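Side-chain contacts in oxidoreductase (Listeria innocua, PDB 3E18), which binds NAD and is probably a dehydrogenase of the GFO/IDH/MocA family, its substrate being unknown: residues S77-A82 against S102-A107; K4-V9 against D313-T318. All blocks are in the same frame, centred on the assembly; numbering follows the deposited sequence.

How the contacts relate
Both contacts involve the NAD-binding Rossmann domain. Contact 1 joins two successive helices on one face of the parallel sheet, while contact 2 brings the first strand of that sheet against the end of helix 307-315, some 300 residues later in the chain. Contact 1 is therefore nested inside the loop that contact 2 closes. Their centres lie about 22 Å apart and their nearest atoms about 10 Å apart, so they do not touch. Contact 1 is related to the cofactor through one of its segments and not through the touching side chains: His78, beside Lys79 but not part of the contact, touches NAD, whereas the side chain of Lys79 is about 11 Å from it. Contact 2 lies away from the annotated sites.

Contact 1. Residues S77-A82 against S102-A107; sequences SHKELA and SEDLLA
Lys79 reaches across from helix 78-87 and forms a salt bridge with Asp104 of helix 102-115, NZ lying 3.2 Å from OD1. The ammonium group meets the carboxylate from above, 69° out of its plane. The lysine's methylene groups share in the contact: CD packs 3.6 Å from Asp104 CG, and the two side chains cross at about a right angle. One turn further along the partner helix, Ala107 CB touches Lys79 CE at 4.3 Å, adding a small apolar contact beside the charged pair. An extended lysine makes this span possible, with CG anti to the backbone N (chi1 -179°) and the later torsions all close to 180°. The bridge lies at the surface and, with the CA atoms of Lys79 and Asp104 6.9 Å apart, ties the early turns of two helices that are the connections of successive beta-alpha-beta crossovers, side by side on one face of the parallel sheet. Behind it, Thr101 OG1 accepts a hydrogen bond from Asp104 N. His78 is bonded through NE2 to Thr73 O and touches NAD. Ala82 and Leu105 pack on Phe119 of edge strand 119-122, Ala82 also reaches Ile71 of strand 68-71, and Leu105 meets helix 325-344.

Contact 2. Residues K4-V9 against D313-T318; sequences KKYQLV and DVLNNT
The ring of Tyr6 lies over the methyl CD1 of Leu315, which sits 3.6 Å from the ring centroid and only 9° off the ring normal, a well-centred CH-pi contact. The leucine lies along the ring, running the opposite way: CD1 is over its middle, while Leu315 CB is 3.6 Å from Tyr6 CZ at the phenolic end. In the leucine, CG stands anti to the carbonyl carbon and chi2 is extended at -164°, which carries CD1 over the aromatic face. Asn316 takes another side of the ring: its amide approaches the edge, with CG in the ring plane and the amide turned 40° from it. ND2 lies 3.4 Å from Tyr6 CE2. ND2 also comes to 2.6 Å from Tyr6 OH, but the angle is poor for a hydrogen bond and so short an approach is doubtful. The amide oxygen is engaged by water, which donates to Asn316 OD1 at 3.2 Å and to the backbone oxygen of Lys4 at 3.0 Å, linking the residues just before the strand to the end of the helix. That helix finishes in a Schellman motif, with Asn317 at positive phi, Asn317 N bonded back to Val314 O and Thr318 N to Asp313 O. Tyr6 begins strand 6-11, which lies between strands 30-36 and 68-71 of the parallel sheet; the tyrosine backbone pairs with Asn29 and Glu31 and its side chain touches Leu30. The contact thus places the C-terminal end of helix 307-315 beside the N-terminal end of strand 6-11, with Val314 packing on His118, just before strand 119-122.

Contact 1. Residues S77-A82 against S102-A107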
loop_
_atom_site.group_PDB
_atom_site.type_symbol
_atom_site.label_atom_id
_atom_site.label_comp_id
_atom_site.label_asym_id
_atom_site.label_seq_id
_atom_site.Cartn_x
_atom_site.Cartn_y
_atom_site.Cartn_z
ATOM N N SER A 77 21.693 -21.854 -13.337
ATOM C CA SER A 77 23.049 -22.379 -13.452
ATOM C C SER A 77 24.035 -21.880 -12.385
ATOM O O SER A 77 25.169 -22.349 -12.342
ATOM C CB SER A 77 23.601 -22.129 -14.868
ATOM O OG SER A 77 23.530 -20.757 -15.209
ATOM N N HIS A 78 23.615 -20.950 -11.523
ATOM C CA HIS A 78 24.550 -20.296 -10.604
ATOM C C HIS A 78 25.203 -21.270 -9.636
ATOM O O HIS A 78 26.398 -21.192 -9.396
ATOM C CB HIS A 78 23.862 -19.222 -9.767
ATOM C CG HIS A 78 23.483 -17.987 -10.526
ATOM N ND1 HIS A 78 22.795 -16.951 -9.937
ATOM C CD2 HIS A 78 23.679 -17.626 -11.818
ATOM C CE1 HIS A 78 22.587 -16.001 -10.832
ATOM N NE2 HIS A 78 23.115 -16.385 -11.981
ATOM N N LYS A 79 24.402 -22.169 -9.077
ATOM C CA LYS A 79 24.863 -23.042 -8.002
ATOM C C LYS A 79 25.963 -24.004 -8.471
ATOM O O LYS A 79 26.989 -24.130 -7.807
ATOM C CB LYS A 79 23.684 -23.812 -7.412
ATOM C CG LYS A 79 24.041 -24.745 -6.241
ATOM C CD LYS A 79 22.939 -25.774 -6.026
ATOM C CE LYS A 79 23.297 -26.738 -4.901
ATOM N NZ LYS A 79 22.196 -27.697 -4.580
ATOM N N GLU A 80 25.747 -24.661 -9.613
ATOM C CA GLU A 80 26.700 -25.650 -10.138
ATOM C C GLU A 80 28.030 -25.000 -10.516
ATOM O O GLU A 80 29.094 -25.526 -10.183
ATOM C CB GLU A 80 26.116 -26.415 -11.343
ATOM C CG GLU A 80 27.044 -27.494 -11.930
ATOM C CD GLU A 80 26.422 -28.265 -13.093
ATOM O OE1 GLU A 80 25.459 -29.039 -12.875
ATOM O OE2 GLU A 80 26.913 -28.101 -14.232
ATOM N N LEU A 81 27.955 -23.863 -11.209
ATOM C CA LEU A 81 29.149 -23.122 -11.618
ATOM C C LEU A 81 29.935 -22.580 -10.430
ATOM O O LEU A 81 31.163 -22.588 -10.457
ATOM C CB LEU A 81 28.789 -21.992 -12.587
ATOM C CG LEU A 81 28.049 -22.415 -13.861
ATOM C CD1 LEU A 81 27.639 -21.203 -14.706
ATOM C CD2 LEU A 81 28.835 -23.402 -14.695
ATOM N N ALA A 82 29.230 -22.117 -9.397
ATOM C CA ALA A 82 29.874 -21.622 -8.176
ATOM C C ALA A 82 30.572 -22.728 -7.408
ATOM O O ALA A 82 31.725 -22.572 -7.034
ATOM C CB ALA A 82 28.880 -20.889 -7.268
ATOM N N SER A 102 17.045 -21.102 -0.637
ATOM C CA SER A 102 17.933 -20.731 0.440
ATOM C C SER A 102 18.879 -21.889 0.776
ATOM O O SER A 102 20.050 -21.661 1.107
ATOM C CB SER A 102 17.141 -20.285 1.669
ATOM O OG SER A 102 16.393 -21.353 2.214
ATOM N N GLU A 103 18.381 -23.123 0.667
ATOM C CA GLU A 103 19.204 -24.311 0.939
ATOM C C GLU A 103 20.376 -24.400 -0.015
ATOM O O GLU A 103 21.461 -24.765 0.400
ATOM C CB GLU A 103 18.392 -25.615 0.878
ATOM C CG GLU A 103 17.569 -25.917 2.127
ATOM C CD GLU A 103 18.406 -26.029 3.396
ATOM O OE1 GLU A 103 19.418 -26.766 3.397
ATOM O OE2 GLU A 103 18.040 -25.378 4.398
ATOM N N ASP A 104 20.162 -24.044 -1.286
ATOM C CA ASP A 104 21.241 -24.041 -2.274
ATOM C C ASP A 104 22.423 -23.145 -1.897
ATOM O O ASP A 104 23.576 -23.507 -2.152
ATOM C CB ASP A 104 20.723 -23.609 -3.653
ATOM C CG ASP A 104 19.891 -24.680 -4.344
ATOM O OD1 ASP A 104 19.773 -25.784 -3.784
ATOM O OD2 ASP A 104 19.355 -24.411 -5.457
ATOM N N LEU A 105 22.143 -21.983 -1.305
ATOM C CA LEU A 105 23.199 -21.060 -0.919
ATOM C C LEU A 105 23.925 -21.616 0.293
ATOM O O LEU A 105 25.143 -21.472 0.416
ATOM C CB LEU A 105 22.649 -19.646 -0.639
ATOM C CG LEU A 105 23.615 -18.648 0.024
ATOM C CD1 LEU A 105 24.868 -18.388 -0.849
ATOM C CD2 LEU A 105 22.941 -17.346 0.383
ATOM N N LEU A 106 23.184 -22.271 1.178
ATOM C CA LEU A 106 23.792 -22.885 2.360
ATOM C C LEU A 106 24.824 -23.943 1.920
ATOM O O LEU A 106 25.901 -24.045 2.518
ATOM C CB LEU A 106 22.707 -23.516 3.226
ATOM C CG LEU A 106 22.482 -23.177 4.693
ATOM C CD1 LEU A 106 22.733 -21.700 5.021
ATOM C CD2 LEU A 106 21.063 -23.564 5.054
ATOM N N ALA A 107 24.503 -24.686 0.858
ATOM C CA ALA A 107 25.445 -25.631 0.252
ATOM C C ALA A 107 26.716 -24.956 -0.259
ATOM O O ALA A 107 27.816 -25.438 0.009
ATOM C CB ALA A 107 24.781 -26.433 -0.847
#

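Contact 2. Residues K4-V9 against D313-T318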
loop_
_atom_site.group_PDB
_atom_site.type_symbol
_atom_site.label_atom_id
_atom_site.label_comp_id
_atom_site.label_asym_id
_atom_site.label_seq_id
_atom_site.Cartn_x
_atom_site.Cartn_y
_atom_site.Cartn_z
ATOM N N LYS A 4 50.487 -6.946 -7.582
ATOM C CA LYS A 4 49.704 -8.080 -7.071
ATOM C C LYS A 4 48.215 -8.130 -7.490
ATOM O O LYS A 4 47.325 -8.201 -6.629
ATOM C CB LYS A 4 49.772 -8.080 -5.539
ATOM C CG LYS A 4 51.123 -8.378 -4.925
ATOM C CD LYS A 4 50.949 -8.953 -3.514
ATOM C CE LYS A 4 50.106 -8.041 -2.620
ATOM N NZ LYS A 4 49.859 -8.601 -1.252
ATOM N N LYS A 5 47.944 -8.126 -8.794
ATOM C CA LYS A 5 46.570 -8.045 -9.284
ATOM C C LYS A 5 45.865 -9.395 -9.366
ATOM O O LYS A 5 46.360 -10.321 -10.016
ATOM C CB LYS A 5 46.526 -7.354 -10.649
ATOM C CG LYS A 5 46.403 -5.840 -10.570
ATOM C CD LYS A 5 45.948 -5.255 -11.904
ATOM C CE LYS A 5 45.374 -3.848 -11.747
ATOM N NZ LYS A 5 46.379 -2.876 -11.234
ATOM N N TYR A 6 44.705 -9.500 -8.712
ATOM C CA TYR A 6 43.850 -10.679 -8.836
ATOM C C TYR A 6 43.258 -10.773 -10.230
ATOM O O TYR A 6 42.802 -9.778 -10.777
ATOM C CB TYR A 6 42.720 -10.631 -7.837
ATOM C CG TYR A 6 43.152 -10.832 -6.411
ATOM C CD1 TYR A 6 43.429 -12.105 -5.922
ATOM C CD2 TYR A 6 43.272 -9.751 -5.548
ATOM C CE1 TYR A 6 43.820 -12.297 -4.593
ATOM C CE2 TYR A 6 43.660 -9.934 -4.215
ATOM C CZ TYR A 6 43.934 -11.209 -3.752
ATOM O OH TYR A 6 44.318 -11.393 -2.437
ATOM N N GLN A 7 43.255 -11.979 -10.783
ATOM C CA GLN A 7 42.748 -12.222 -12.120
ATOM C C GLN A 7 41.363 -12.829 -12.034
ATOM O O GLN A 7 41.182 -13.908 -11.446
ATOM C CB GLN A 7 43.689 -13.174 -12.859
ATOM C CG GLN A 7 45.148 -12.717 -12.862
ATOM C CD GLN A 7 45.335 -11.392 -13.561
ATOM O OE1 GLN A 7 44.957 -11.233 -14.726
ATOM N NE2 GLN A 7 45.921 -10.424 -12.852
ATOM N N LEU A 8 40.398 -12.129 -12.624
ATOM C CA LEU A 8 38.991 -12.535 -12.632
ATOM C C LEU A 8 38.591 -12.992 -14.021
ATOM O O LEU A 8 38.910 -12.322 -14.996
ATOM C CB LEU A 8 38.108 -11.347 -12.230
ATOM C CG LEU A 8 36.595 -11.582 -12.231
ATOM C CD1 LEU A 8 36.198 -12.202 -10.886
ATOM C CD2 LEU A 8 35.869 -10.287 -12.450
ATOM N N VAL A 9 37.894 -14.124 -14.122
ATOM C CA VAL A 9 37.293 -14.523 -15.398
ATOM C C VAL A 9 35.776 -14.325 -15.358
ATOM O O VAL A 9 35.112 -14.706 -14.386
ATOM C CB VAL A 9 37.683 -15.971 -15.813
ATOM C CG1 VAL A 9 36.841 -16.471 -16.996
ATOM C CG2 VAL A 9 39.186 -16.043 -16.144
ATOM N N ASP A 313 39.576 -6.381 -0.855
ATOM C CA ASP A 313 39.951 -6.196 0.550
ATOM C C ASP A 313 39.637 -7.435 1.389
ATOM O O ASP A 313 40.344 -7.728 2.354
ATOM C CB ASP A 313 39.219 -4.991 1.151
ATOM C CG ASP A 313 39.722 -3.643 0.616
ATOM O OD1 ASP A 313 40.756 -3.590 -0.090
ATOM O OD2 ASP A 313 39.052 -2.623 0.899
ATOM N N VAL A 314 38.546 -8.127 1.041
ATOM C CA VAL A 314 38.175 -9.402 1.668
ATOM C C VAL A 314 39.192 -10.489 1.284
ATOM O O VAL A 314 39.672 -11.226 2.147
ATOM C CB VAL A 314 36.718 -9.821 1.316
ATOM C CG1 VAL A 314 36.445 -11.269 1.686
ATOM C CG2 VAL A 314 35.731 -8.911 2.016
ATOM N N LEU A 315 39.560 -10.544 0.001
ATOM C CA LEU A 315 40.580 -11.486 -0.482
ATOM C C LEU A 315 41.942 -11.275 0.173
ATOM O O LEU A 315 42.662 -12.241 0.431
ATOM C CB LEU A 315 40.758 -11.389 -2.010
ATOM C CG LEU A 315 39.590 -11.701 -2.956
ATOM C CD1 LEU A 315 40.074 -11.927 -4.388
ATOM C CD2 LEU A 315 38.762 -12.881 -2.474
ATOM N N ASN A 316 42.284 -10.007 0.423
ATOM C CA ASN A 316 43.545 -9.620 1.051
ATOM C C ASN A 316 43.471 -9.689 2.572
ATOM O O ASN A 316 44.439 -9.358 3.261
ATOM C CB ASN A 316 43.955 -8.210 0.601
ATOM C CG ASN A 316 44.464 -8.172 -0.830
ATOM O OD1 ASN A 316 44.233 -7.210 -1.561
ATOM N ND2 ASN A 316 45.166 -9.216 -1.232
ATOM N N ASN A 317 42.317 -10.123 3.078
ATOM C CA ASN A 317 42.014 -10.231 4.520
ATOM C C ASN A 317 42.228 -8.939 5.344
ATOM O O ASN A 317 42.650 -8.981 6.505
ATOM C CB ASN A 317 42.720 -11.447 5.149
ATOM C CG ASN A 317 42.072 -11.895 6.457
ATOM O OD1 ASN A 317 40.876 -11.666 6.693
ATOM N ND2 ASN A 317 42.865 -12.524 7.322
ATOM N N THR A 318 41.921 -7.792 4.744
ATOM C CA THR A 318 42.052 -6.511 5.447
ATOM C C THR A 318 40.722 -5.895 5.861
ATOM O O THR A 318 40.697 -4.892 6.572
ATOM C CB THR A 318 42.851 -5.486 4.616
ATOM O OG1 THR A 318 42.282 -5.376 3.307
ATOM C CG2 THR A 318 44.324 -5.914 4.509
HETATM O O HOH W 1 45.999 -7.072 -4.182
#